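Local coordinates for hexapeptide transferase family protein (Anaplasma phagocytophilum, PDB 3IXC) that binds magnesium and is probably a transferase, folded as a trimeric left-handed beta helix of the gamma-carbonic-anhydrase-like family, at residues E135-R147 and V151-K163. Sequence-based numbering, arbitrary orientation.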
# COMPACT_ATOMS: atom_id res chain seq x y z
N GLU A 135 6.93 22.27 11.35
CA GLU A 135 5.93 23.00 10.59
C GLU A 135 6.47 23.37 9.21
O GLU A 135 7.62 23.81 9.08
CB GLU A 135 5.52 24.26 11.38
CG GLU A 135 4.66 25.27 10.62
CD GLU A 135 5.44 26.15 9.66
OE1 GLU A 135 6.57 26.59 10.00
OE2 GLU A 135 4.92 26.42 8.55
N GLY A 136 5.66 23.18 8.17
CA GLY A 136 6.02 23.68 6.84
C GLY A 136 7.27 23.06 6.23
O GLY A 136 8.08 23.75 5.61
N SER A 137 7.40 21.74 6.41
CA SER A 137 8.49 20.96 5.83
C SER A 137 7.91 19.90 4.89
O SER A 137 6.71 19.64 4.90
CB SER A 137 9.32 20.29 6.94
OG SER A 137 8.53 19.38 7.70
N MET A 138 8.77 19.30 4.07
CA MET A 138 8.28 18.37 3.05
C MET A 138 9.19 17.17 2.84
O MET A 138 10.41 17.28 2.92
CB MET A 138 8.08 19.10 1.71
CG MET A 138 7.49 18.21 0.62
SD MET A 138 6.76 19.12 -0.75
CE MET A 138 8.17 19.85 -1.46
N LEU A 139 8.54 16.03 2.57
CA LEU A 139 9.22 14.81 2.20
C LEU A 139 8.80 14.48 0.76
O LEU A 139 7.61 14.47 0.45
CB LEU A 139 8.79 13.70 3.16
CG LEU A 139 9.62 12.44 3.32
CD1 LEU A 139 11.05 12.77 3.73
CD2 LEU A 139 8.95 11.53 4.35
N ALA A 140 9.78 14.22 -0.10
CA ALA A 140 9.49 13.83 -1.49
C ALA A 140 8.76 12.50 -1.53
O ALA A 140 8.90 11.68 -0.61
CB ALA A 140 10.77 13.73 -2.29
N ALA A 141 8.02 12.26 -2.61
CA ALA A 141 7.41 10.96 -2.86
C ALA A 141 8.43 9.84 -2.69
O ALA A 141 9.59 9.97 -3.08
CB ALA A 141 6.81 10.90 -4.25
N GLY A 142 7.99 8.74 -2.08
CA GLY A 142 8.80 7.53 -1.99
C GLY A 142 9.95 7.60 -0.99
O GLY A 142 10.88 6.80 -1.08
N SER A 143 9.88 8.54 -0.05
CA SER A 143 10.95 8.69 0.94
C SER A 143 10.80 7.71 2.09
O SER A 143 9.71 7.22 2.37
CB SER A 143 10.96 10.09 1.53
OG SER A 143 11.19 11.07 0.53
N LEU A 144 11.93 7.44 2.75
CA LEU A 144 11.96 6.63 3.97
C LEU A 144 12.65 7.45 5.05
O LEU A 144 13.89 7.52 5.09
CB LEU A 144 12.71 5.31 3.72
CG LEU A 144 13.07 4.44 4.93
CD1 LEU A 144 11.82 4.03 5.69
CD2 LEU A 144 13.87 3.21 4.51
N LEU A 145 11.85 8.09 5.91
CA LEU A 145 12.39 8.94 6.97
C LEU A 145 12.61 8.08 8.21
O LEU A 145 11.65 7.61 8.82
CB LEU A 145 11.45 10.11 7.28
CG LEU A 145 11.98 11.17 8.27
CD1 LEU A 145 13.25 11.84 7.75
CD2 LEU A 145 10.91 12.21 8.56
N THR A 146 13.88 7.87 8.56
CA THR A 146 14.24 6.86 9.56
C THR A 146 14.07 7.37 10.99
O THR A 146 13.81 8.56 11.21
CB THR A 146 15.66 6.30 9.31
OG1 THR A 146 16.61 7.38 9.33
CG2 THR A 146 15.72 5.62 7.94
N ARG A 147 14.23 6.47 11.96
CA ARG A 147 13.88 6.78 13.34
C ARG A 147 14.62 8.00 13.89
O ARG A 147 15.84 8.13 13.76
CB ARG A 147 14.05 5.56 14.25
CG ARG A 147 12.95 4.50 14.07
CD ARG A 147 13.05 3.41 15.13
NE ARG A 147 11.97 2.43 15.03
CZ ARG A 147 11.82 1.39 15.85
NH1 ARG A 147 12.69 1.20 16.83
NH2 ARG A 147 10.81 0.55 15.68
N VAL A 151 13.11 16.77 10.16
CA VAL A 151 13.03 17.61 8.96
C VAL A 151 12.66 19.02 9.44
O VAL A 151 11.60 19.22 10.02
CB VAL A 151 11.98 17.09 7.95
CG1 VAL A 151 12.00 17.92 6.67
CG2 VAL A 151 12.22 15.59 7.62
N LYS A 152 13.54 19.98 9.20
CA LYS A 152 13.31 21.34 9.71
C LYS A 152 12.41 22.14 8.78
O LYS A 152 12.28 21.82 7.59
CB LYS A 152 14.63 22.07 9.94
CG LYS A 152 15.48 21.46 11.05
CD LYS A 152 16.78 22.23 11.23
CE LYS A 152 17.62 21.61 12.33
NZ LYS A 152 18.97 22.25 12.44
N SER A 153 11.77 23.16 9.34
CA SER A 153 10.86 24.02 8.58
C SER A 153 11.51 24.56 7.31
O SER A 153 12.65 25.04 7.34
CB SER A 153 10.38 25.19 9.45
OG SER A 153 9.65 24.72 10.56
N GLY A 154 10.77 24.46 6.21
CA GLY A 154 11.23 24.96 4.92
C GLY A 154 12.10 23.98 4.15
O GLY A 154 12.39 24.22 2.98
N GLU A 155 12.50 22.88 4.79
CA GLU A 155 13.35 21.89 4.13
C GLU A 155 12.56 20.85 3.34
O GLU A 155 11.45 20.47 3.72
CB GLU A 155 14.25 21.15 5.13
CG GLU A 155 15.17 22.06 5.92
CD GLU A 155 16.12 21.31 6.85
OE1 GLU A 155 15.85 20.14 7.18
OE2 GLU A 155 17.12 21.92 7.27
N LEU A 156 13.17 20.41 2.25
CA LEU A 156 12.72 19.26 1.48
C LEU A 156 13.74 18.13 1.67
O LEU A 156 14.93 18.30 1.42
CB LEU A 156 12.58 19.60 -0.01
CG LEU A 156 12.32 18.43 -0.97
CD1 LEU A 156 11.01 17.69 -0.65
CD2 LEU A 156 12.32 18.93 -2.41
N TRP A 157 13.25 16.99 2.16
CA TRP A 157 14.08 15.79 2.27
C TRP A 157 13.58 14.77 1.25
O TRP A 157 12.41 14.80 0.84
CB TRP A 157 13.98 15.20 3.68
CG TRP A 157 14.80 15.91 4.73
CD1 TRP A 157 14.99 17.26 4.87
CD2 TRP A 157 15.51 15.29 5.80
NE1 TRP A 157 15.79 17.51 5.97
CE2 TRP A 157 16.13 16.32 6.55
CE3 TRP A 157 15.70 13.95 6.20
CZ2 TRP A 157 16.91 16.05 7.68
CZ3 TRP A 157 16.49 13.69 7.32
CH2 TRP A 157 17.08 14.74 8.05
N ALA A 158 14.48 13.88 0.85
CA ALA A 158 14.17 12.86 -0.16
C ALA A 158 15.10 11.68 -0.00
O ALA A 158 16.20 11.81 0.56
CB ALA A 158 14.31 13.45 -1.56
N GLY A 159 14.65 10.54 -0.52
CA GLY A 159 15.50 9.36 -0.60
C GLY A 159 15.20 8.30 0.43
O GLY A 159 14.27 8.44 1.24
N ARG A 160 15.98 7.22 0.35
CA ARG A 160 15.86 6.09 1.26
C ARG A 160 17.27 5.63 1.65
O ARG A 160 17.96 5.00 0.85
CB ARG A 160 15.11 4.93 0.60
CG ARG A 160 13.76 5.30 0.00
CD ARG A 160 13.29 4.20 -0.91
NE ARG A 160 12.69 3.10 -0.15
CZ ARG A 160 11.43 3.10 0.25
NH1 ARG A 160 10.65 4.13 -0.03
NH2 ARG A 160 10.94 2.07 0.92
N PRO A 161 17.72 5.99 2.87
CA PRO A 161 17.09 6.81 3.91
C PRO A 161 16.98 8.26 3.44
O PRO A 161 17.87 8.74 2.72
CB PRO A 161 18.06 6.72 5.08
CG PRO A 161 19.37 6.45 4.45
CD PRO A 161 19.06 5.54 3.30
N ALA A 162 15.89 8.91 3.81
CA ALA A 162 15.69 10.31 3.47
C ALA A 162 16.77 11.17 4.10
O ALA A 162 17.18 10.94 5.25
CB ALA A 162 14.31 10.78 3.92
N LYS A 163 17.25 12.14 3.32
CA LYS A 163 18.24 13.12 3.77
C LYS A 163 17.87 14.49 3.22
O LYS A 163 17.12 14.59 2.24
CB LYS A 163 19.65 12.73 3.30
CG LYS A 163 20.24 11.48 3.94
CD LYS A 163 21.66 11.23 3.47
CE LYS A 163 22.40 10.25 4.37
NZ LYS A 163 23.87 10.29 4.13
O HOH W 1 12.46 9.98 -2.35
O HOH W 2 16.04 9.32 7.16
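M138 and L139 pair in parallel with L156 and W157 where the last coils of a left-handed beta helix stack, an instructive case of parallel stacking that then gives way to an antiparallel strand, 162-167, joined to 155-159 by reciprocal backbone bonds between A158 and K163. The backbone ladder runs from E155 O to M138 N, M138 O to W157 N and W157 O to A140 N, and the two faces then divide the side chains. Outside the coil, M138 extends alongside L156, and its curled-back CE rests 3.7 Å from L156 CD1. That methyl also reaches toward A140 CB, which touches A158 CB. Inside, in the conformer described, L139 CD1 touches both W157 CB and A162 CB.

The indole of W157 is sandwiched: V151 CG2 lies toward the rim of one face, K163 C toward the rim of the other, and L145 CD1 comes within 3.6 Å of CE3. Its rotation is fixed by NE1, which donates to E155 OE1 at 2.9 Å; K152 N reaches the same oxygen from the opposite face of the carboxylate.

Beyond the A140 to S143 turn, A162 N donates a hydrogen bond to L144 O. In the conformers described, R160, its chain bent at chi3 (80°), lays its guanidinium over L144 CB, which sits 4.3 Å above the plane. R160 NH2 makes a weak hydrogen bond to G142 O of a neighbouring subunit, tying this part of the coil into the trimer, while NH1 donates within its own chain to G142 O at 2.9 Å, meeting that oxygen from well above the carbonyl plane.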